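Local coordinates for protein putative sporulation-specific glycosylase ydhD (Bacillus subtilis subsp. subtilis str. 168, PDB 3CZ8) that probably hydrolyses glycosidic bonds in chitin-like or cell-wall polysaccharides during sporulation, as a glycosyl hydrolase family 18 enzyme, at residues I257-F268 with V280-R290. The protein carries 1 engineered substitution. Residues are numbered along the deposited sequence; the frame is centred on the assembly and turned at random. Where two conformers were deposited one is given.
Sequences IQYSAEYQSPFF and VWFEGVRSMSR. Engineered in segment 280-290: Gly284 (natural residue Asp).
Tyr259 and Arg286 join the outermost strand 258-260 to helix 285-297 by stacking a flat cation on an aromatic face. With chi1 at -165°, Tyr259 sets CG opposite its own N and turns the ring to helix 285-297. From its CB outward, CG and CD2 meet Arg286 NH1, CE2 lies by NE, and CZ has CD of the same arginine above it. The guanidinium lies flat on the ring, planes 8° apart, and its CZ is 4.2 Å from the Tyr259 ring centroid, an off-centre cation-pi contact. CE1 nears Ser287 OG in one of that serine's two conformers, and the hydroxyl ends the path by donating to Gln264 OE1 (2.9 Å from OH) from above the carbonyl plane. That amide in turn stacks on the Arg290 guanidinium. Replacing Tyr259 with an alanine would probably leave Arg286 without its aromatic bed and Gln264 OE1 without this donor.

Strands 265-271 and 277-281 pair as an antiparallel hairpin, with Phe268 N bonding Val280 O at 3.0 Å. On one face Phe267 and the six-membered ring of Trp281 form an offset stack, centroids 4.5 Å apart; on the other Val280 CB sits over the Phe268 ring. Between strand 277-281 and the helix, Phe282 receives Pro266 CG over the centre of its ring in a CH-pi contact, 3.8 Å from the centroid, while helix 243-252 packs against Phe282 through Ala246. Beside the TIM barrel, the small antiparallel sheet is thus joined to helix 285-297 by an apolar hairpin core and, farther along, by flat polar groups stacked on one another, a join that depends on the orientation of the planes as well as on burial.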
loop_
_atom_site.group_PDB
_atom_site.type_symbol
_atom_site.label_atom_id
_atom_site.label_comp_id
_atom_site.label_asym_id
_atom_site.label_seq_id
_atom_site.Cartn_x
_atom_site.Cartn_y
_atom_site.Cartn_z
ATOM N N ILE A 257 -19.547 -11.380 -4.773
ATOM C CA ILE A 257 -19.315 -9.971 -5.082
ATOM C C ILE A 257 -20.347 -9.480 -6.089
ATOM O O ILE A 257 -20.309 -9.844 -7.273
ATOM C CB ILE A 257 -17.877 -9.713 -5.597
ATOM C CG1 ILE A 257 -16.845 -10.153 -4.550
ATOM C CG2 ILE A 257 -17.682 -8.230 -5.941
ATOM C CD1 ILE A 257 -15.422 -10.289 -5.085
ATOM N N GLN A 258 -21.282 -8.669 -5.599
ATOM C CA GLN A 258 -22.311 -8.077 -6.452
ATOM C C GLN A 258 -21.947 -6.664 -6.913
ATOM O O GLN A 258 -20.989 -6.067 -6.422
ATOM C CB GLN A 258 -23.699 -8.132 -5.794
ATOM C CG GLN A 258 -23.708 -8.047 -4.282
ATOM C CD GLN A 258 -25.038 -8.452 -3.675
ATOM O OE1 GLN A 258 -25.146 -8.624 -2.461
ATOM N NE2 GLN A 258 -26.059 -8.601 -4.514
ATOM N N TYR A 259 -22.717 -6.150 -7.866
ATOM C CA TYR A 259 -22.390 -4.908 -8.549
ATOM C C TYR A 259 -23.629 -4.029 -8.682
ATOM O O TYR A 259 -24.634 -4.442 -9.269
ATOM C CB TYR A 259 -21.814 -5.229 -9.932
ATOM C CG TYR A 259 -21.113 -4.081 -10.618
ATOM C CD1 TYR A 259 -19.801 -3.742 -10.286
ATOM C CD2 TYR A 259 -21.751 -3.345 -11.617
ATOM C CE1 TYR A 259 -19.145 -2.693 -10.921
ATOM C CE2 TYR A 259 -21.105 -2.295 -12.259
ATOM C CZ TYR A 259 -19.802 -1.974 -11.905
ATOM O OH TYR A 259 -19.157 -0.939 -12.536
ATOM N N SER A 260 -23.556 -2.823 -8.121
ATOM C CA SER A 260 -24.639 -1.852 -8.244
ATOM C C SER A 260 -24.673 -1.286 -9.656
ATOM O O SER A 260 -23.656 -0.821 -10.167
ATOM C CB SER A 260 -24.482 -0.726 -7.225
ATOM O OG SER A 260 -25.501 0.242 -7.386
ATOM N N ALA A 261 -25.840 -1.357 -10.289
ATOM C CA ALA A 261 -26.018 -0.855 -11.648
ATOM C C ALA A 261 -26.054 0.670 -11.656
ATOM O O ALA A 261 -25.450 1.307 -12.524
ATOM C CB ALA A 261 -27.288 -1.428 -12.265
ATOM N N GLU A 262 -26.759 1.234 -10.674
ATOM C CA GLU A 262 -26.893 2.678 -10.497
ATOM C C GLU A 262 -25.544 3.333 -10.199
ATOM O O GLU A 262 -25.161 4.314 -10.840
ATOM C CB GLU A 262 -27.885 2.972 -9.363
ATOM C CG GLU A 262 -28.194 4.452 -9.132
ATOM C CD GLU A 262 -28.929 4.714 -7.821
ATOM O OE1 GLU A 262 -28.853 5.854 -7.314
ATOM O OE2 GLU A 262 -29.581 3.787 -7.293
ATOM N N TYR A 263 -24.820 2.758 -9.242
ATOM C CA TYR A 263 -23.595 3.356 -8.733
ATOM C C TYR A 263 -22.338 2.964 -9.508
ATOM O O TYR A 263 -21.329 3.674 -9.437
ATOM C CB TYR A 263 -23.423 3.026 -7.246
ATOM C CG TYR A 263 -24.536 3.534 -6.346
ATOM C CD1 TYR A 263 -25.095 2.708 -5.370
ATOM C CD2 TYR A 263 -25.020 4.839 -6.461
ATOM C CE1 TYR A 263 -26.103 3.164 -4.531
ATOM C CE2 TYR A 263 -26.033 5.303 -5.629
ATOM C CZ TYR A 263 -26.570 4.460 -4.668
ATOM O OH TYR A 263 -27.574 4.911 -3.842
ATOM N N GLN A 264 -22.414 1.856 -10.250
ATOM C CA GLN A 264 -21.248 1.221 -10.900
ATOM C C GLN A 264 -20.113 0.980 -9.890
ATOM O O GLN A 264 -18.963 1.382 -10.105
ATOM C CB GLN A 264 -20.771 2.004 -12.134
ATOM C CG GLN A 264 -21.773 2.057 -13.283
ATOM C CD GLN A 264 -21.964 0.723 -13.973
ATOM O OE1 GLN A 264 -21.003 0.112 -14.445
ATOM N NE2 GLN A 264 -23.214 0.269 -14.048
ATOM N N SER A 265 -20.478 0.348 -8.778
ATOM C CA SER A 265 -19.576 0.103 -7.659
ATOM C C SER A 265 -19.809 -1.309 -7.127
ATOM O O SER A 265 -20.965 -1.712 -6.939
ATOM C CB SER A 265 -19.821 1.126 -6.547
ATOM O OG SER A 265 -19.670 2.450 -7.024
ATOM N N PRO A 266 -18.722 -2.077 -6.903
ATOM C CA PRO A 266 -18.892 -3.402 -6.315
ATOM C C PRO A 266 -19.149 -3.344 -4.815
ATOM O O PRO A 266 -18.668 -2.437 -4.129
ATOM C CB PRO A 266 -17.559 -4.093 -6.606
ATOM C CG PRO A 266 -16.572 -2.994 -6.683
ATOM C CD PRO A 266 -17.305 -1.786 -7.197
ATOM N N PHE A 267 -19.921 -4.309 -4.328
ATOM C CA PHE A 267 -20.212 -4.439 -2.904
ATOM C C PHE A 267 -20.492 -5.885 -2.532
ATOM O O PHE A 267 -20.803 -6.701 -3.399
ATOM C CB PHE A 267 -21.368 -3.515 -2.473
ATOM C CG PHE A 267 -22.727 -3.929 -2.978
ATOM C CD1 PHE A 267 -23.656 -4.492 -2.110
ATOM C CD2 PHE A 267 -23.089 -3.734 -4.312
ATOM C CE1 PHE A 267 -24.916 -4.872 -2.567
ATOM C CE2 PHE A 267 -24.344 -4.110 -4.774
ATOM C CZ PHE A 267 -25.259 -4.679 -3.903
ATOM N N PHE A 268 -20.350 -6.200 -1.247
ATOM C CA PHE A 268 -20.794 -7.484 -0.718
ATOM C C PHE A 268 -21.147 -7.388 0.759
ATOM O O PHE A 268 -20.749 -6.442 1.439
ATOM C CB PHE A 268 -19.769 -8.604 -0.973
ATOM C CG PHE A 268 -18.447 -8.416 -0.278
ATOM C CD1 PHE A 268 -18.214 -8.976 0.974
ATOM C CD2 PHE A 268 -17.415 -7.717 -0.898
ATOM C CE1 PHE A 268 -16.983 -8.823 1.607
ATOM C CE2 PHE A 268 -16.191 -7.553 -0.272
ATOM C CZ PHE A 268 -15.973 -8.117 0.985
ATOM N N VAL A 280 -19.510 -4.162 2.747
ATOM C CA VAL A 280 -18.250 -3.692 2.180
ATOM C C VAL A 280 -18.496 -3.069 0.811
ATOM O O VAL A 280 -19.124 -3.686 -0.043
ATOM C CB VAL A 280 -17.206 -4.843 2.064
ATOM C CG1 VAL A 280 -15.851 -4.331 1.554
ATOM C CG2 VAL A 280 -17.032 -5.557 3.400
ATOM N N TRP A 281 -18.016 -1.839 0.629
ATOM C CA TRP A 281 -17.990 -1.165 -0.673
ATOM C C TRP A 281 -16.550 -0.828 -1.051
ATOM O O TRP A 281 -15.779 -0.344 -0.219
ATOM C CB TRP A 281 -18.813 0.127 -0.623
ATOM C CG TRP A 281 -20.284 -0.100 -0.516
ATOM C CD1 TRP A 281 -20.998 -0.326 0.631
ATOM C CD2 TRP A 281 -21.232 -0.123 -1.593
ATOM N NE1 TRP A 281 -22.328 -0.494 0.331
ATOM C CE2 TRP A 281 -22.500 -0.377 -1.025
ATOM C CE3 TRP A 281 -21.128 0.027 -2.985
ATOM C CZ2 TRP A 281 -23.664 -0.469 -1.800
ATOM C CZ3 TRP A 281 -22.290 -0.066 -3.759
ATOM C CH2 TRP A 281 -23.539 -0.310 -3.159
ATOM N N PHE A 282 -16.198 -1.066 -2.313
ATOM C CA PHE A 282 -14.823 -0.924 -2.773
ATOM C C PHE A 282 -14.803 -0.640 -4.271
ATOM O O PHE A 282 -15.808 -0.210 -4.831
ATOM C CB PHE A 282 -13.979 -2.167 -2.405
ATOM C CG PHE A 282 -14.422 -3.445 -3.086
ATOM C CD1 PHE A 282 -15.560 -4.123 -2.665
ATOM C CD2 PHE A 282 -13.673 -3.986 -4.125
ATOM C CE1 PHE A 282 -15.958 -5.298 -3.291
ATOM C CE2 PHE A 282 -14.065 -5.161 -4.756
ATOM C CZ PHE A 282 -15.208 -5.813 -4.341
ATOM N N GLU A 283 -13.650 -0.847 -4.902
ATOM C CA GLU A 283 -13.487 -0.664 -6.343
ATOM C C GLU A 283 -12.859 -1.905 -6.967
ATOM O O GLU A 283 -11.881 -2.439 -6.442
ATOM C CB GLU A 283 -12.593 0.544 -6.628
ATOM C CG GLU A 283 -13.184 1.887 -6.238
ATOM C CD GLU A 283 -14.193 2.417 -7.243
ATOM O OE1 GLU A 283 -14.027 2.173 -8.454
ATOM O OE2 GLU A 283 -15.148 3.094 -6.819
ATOM N N GLY A 284 -13.425 -2.358 -8.083
ATOM C CA GLY A 284 -12.864 -3.471 -8.851
ATOM C C GLY A 284 -12.436 -3.052 -10.249
ATOM O O GLY A 284 -12.336 -1.857 -10.538
ATOM N N VAL A 285 -12.199 -4.040 -11.114
ATOM C CA VAL A 285 -11.713 -3.805 -12.476
ATOM C C VAL A 285 -12.776 -3.138 -13.354
ATOM O O VAL A 285 -12.457 -2.280 -14.182
ATOM C CB VAL A 285 -11.217 -5.117 -13.148
ATOM C CG1 VAL A 285 -10.324 -4.815 -14.349
ATOM C CG2 VAL A 285 -10.464 -5.987 -12.149
ATOM N N ARG A 286 -14.033 -3.526 -13.149
ATOM C CA ARG A 286 -15.161 -2.994 -13.916
ATOM C C ARG A 286 -15.472 -1.537 -13.558
ATOM O O ARG A 286 -15.741 -0.728 -14.448
ATOM C CB ARG A 286 -16.401 -3.865 -13.700
ATOM C CG ARG A 286 -17.520 -3.647 -14.711
ATOM C CD ARG A 286 -18.708 -4.535 -14.397
ATOM N NE ARG A 286 -19.874 -4.228 -15.224
ATOM C CZ ARG A 286 -21.075 -4.781 -15.071
ATOM N NH1 ARG A 286 -21.288 -5.680 -14.115
ATOM N NH2 ARG A 286 -22.071 -4.432 -15.875
ATOM N N SER A 287 -15.440 -1.223 -12.260
ATOM C CA SER A 287 -15.716 0.128 -11.770
ATOM C C SER A 287 -14.631 1.117 -12.152
ATOM O O SER A 287 -14.917 2.276 -12.472
ATOM C CB SER A 287 -15.875 0.113 -10.258
ATOM O OG SER A 287 -17.149 -0.374 -9.924
ATOM N N MET A 288 -13.387 0.644 -12.118
ATOM C CA MET A 288 -12.228 1.439 -12.486
ATOM C C MET A 288 -12.193 1.685 -13.991
ATOM O O MET A 288 -11.713 2.730 -14.435
ATOM C CB MET A 288 -10.937 0.753 -12.020
ATOM C CG MET A 288 -9.808 1.713 -11.638
ATOM S SD MET A 288 -9.522 1.918 -9.863
ATOM C CE MET A 288 -10.950 2.835 -9.351
ATOM N N SER A 289 -12.698 0.719 -14.762
ATOM C CA SER A 289 -12.878 0.876 -16.210
ATOM C C SER A 289 -13.862 1.996 -16.527
ATOM O O SER A 289 -13.583 2.840 -17.379
ATOM C CB SER A 289 -13.366 -0.424 -16.853
ATOM O OG SER A 289 -12.347 -1.403 -16.849
ATOM N N ARG A 290 -14.997 1.995 -15.824
ATOM C CA ARG A 290 -16.042 3.011 -15.975
ATOM C C ARG A 290 -15.564 4.425 -15.654
ATOM O O ARG A 290 -16.074 5.395 -16.211
ATOM C CB ARG A 290 -17.271 2.666 -15.119
ATOM C CG ARG A 290 -18.236 1.659 -15.755
ATOM C CD ARG A 290 -18.940 2.224 -16.998
ATOM N NE ARG A 290 -19.886 3.295 -16.676
ATOM C CZ ARG A 290 -21.207 3.215 -16.829
ATOM N NH1 ARG A 290 -21.972 4.248 -16.502
ATOM N NH2 ARG A 290 -21.770 2.112 -17.310
HETATM O O HOH W 1 -17.175 3.630 -11.789
HETATM O O HOH W 2 -17.428 3.393 -5.758
#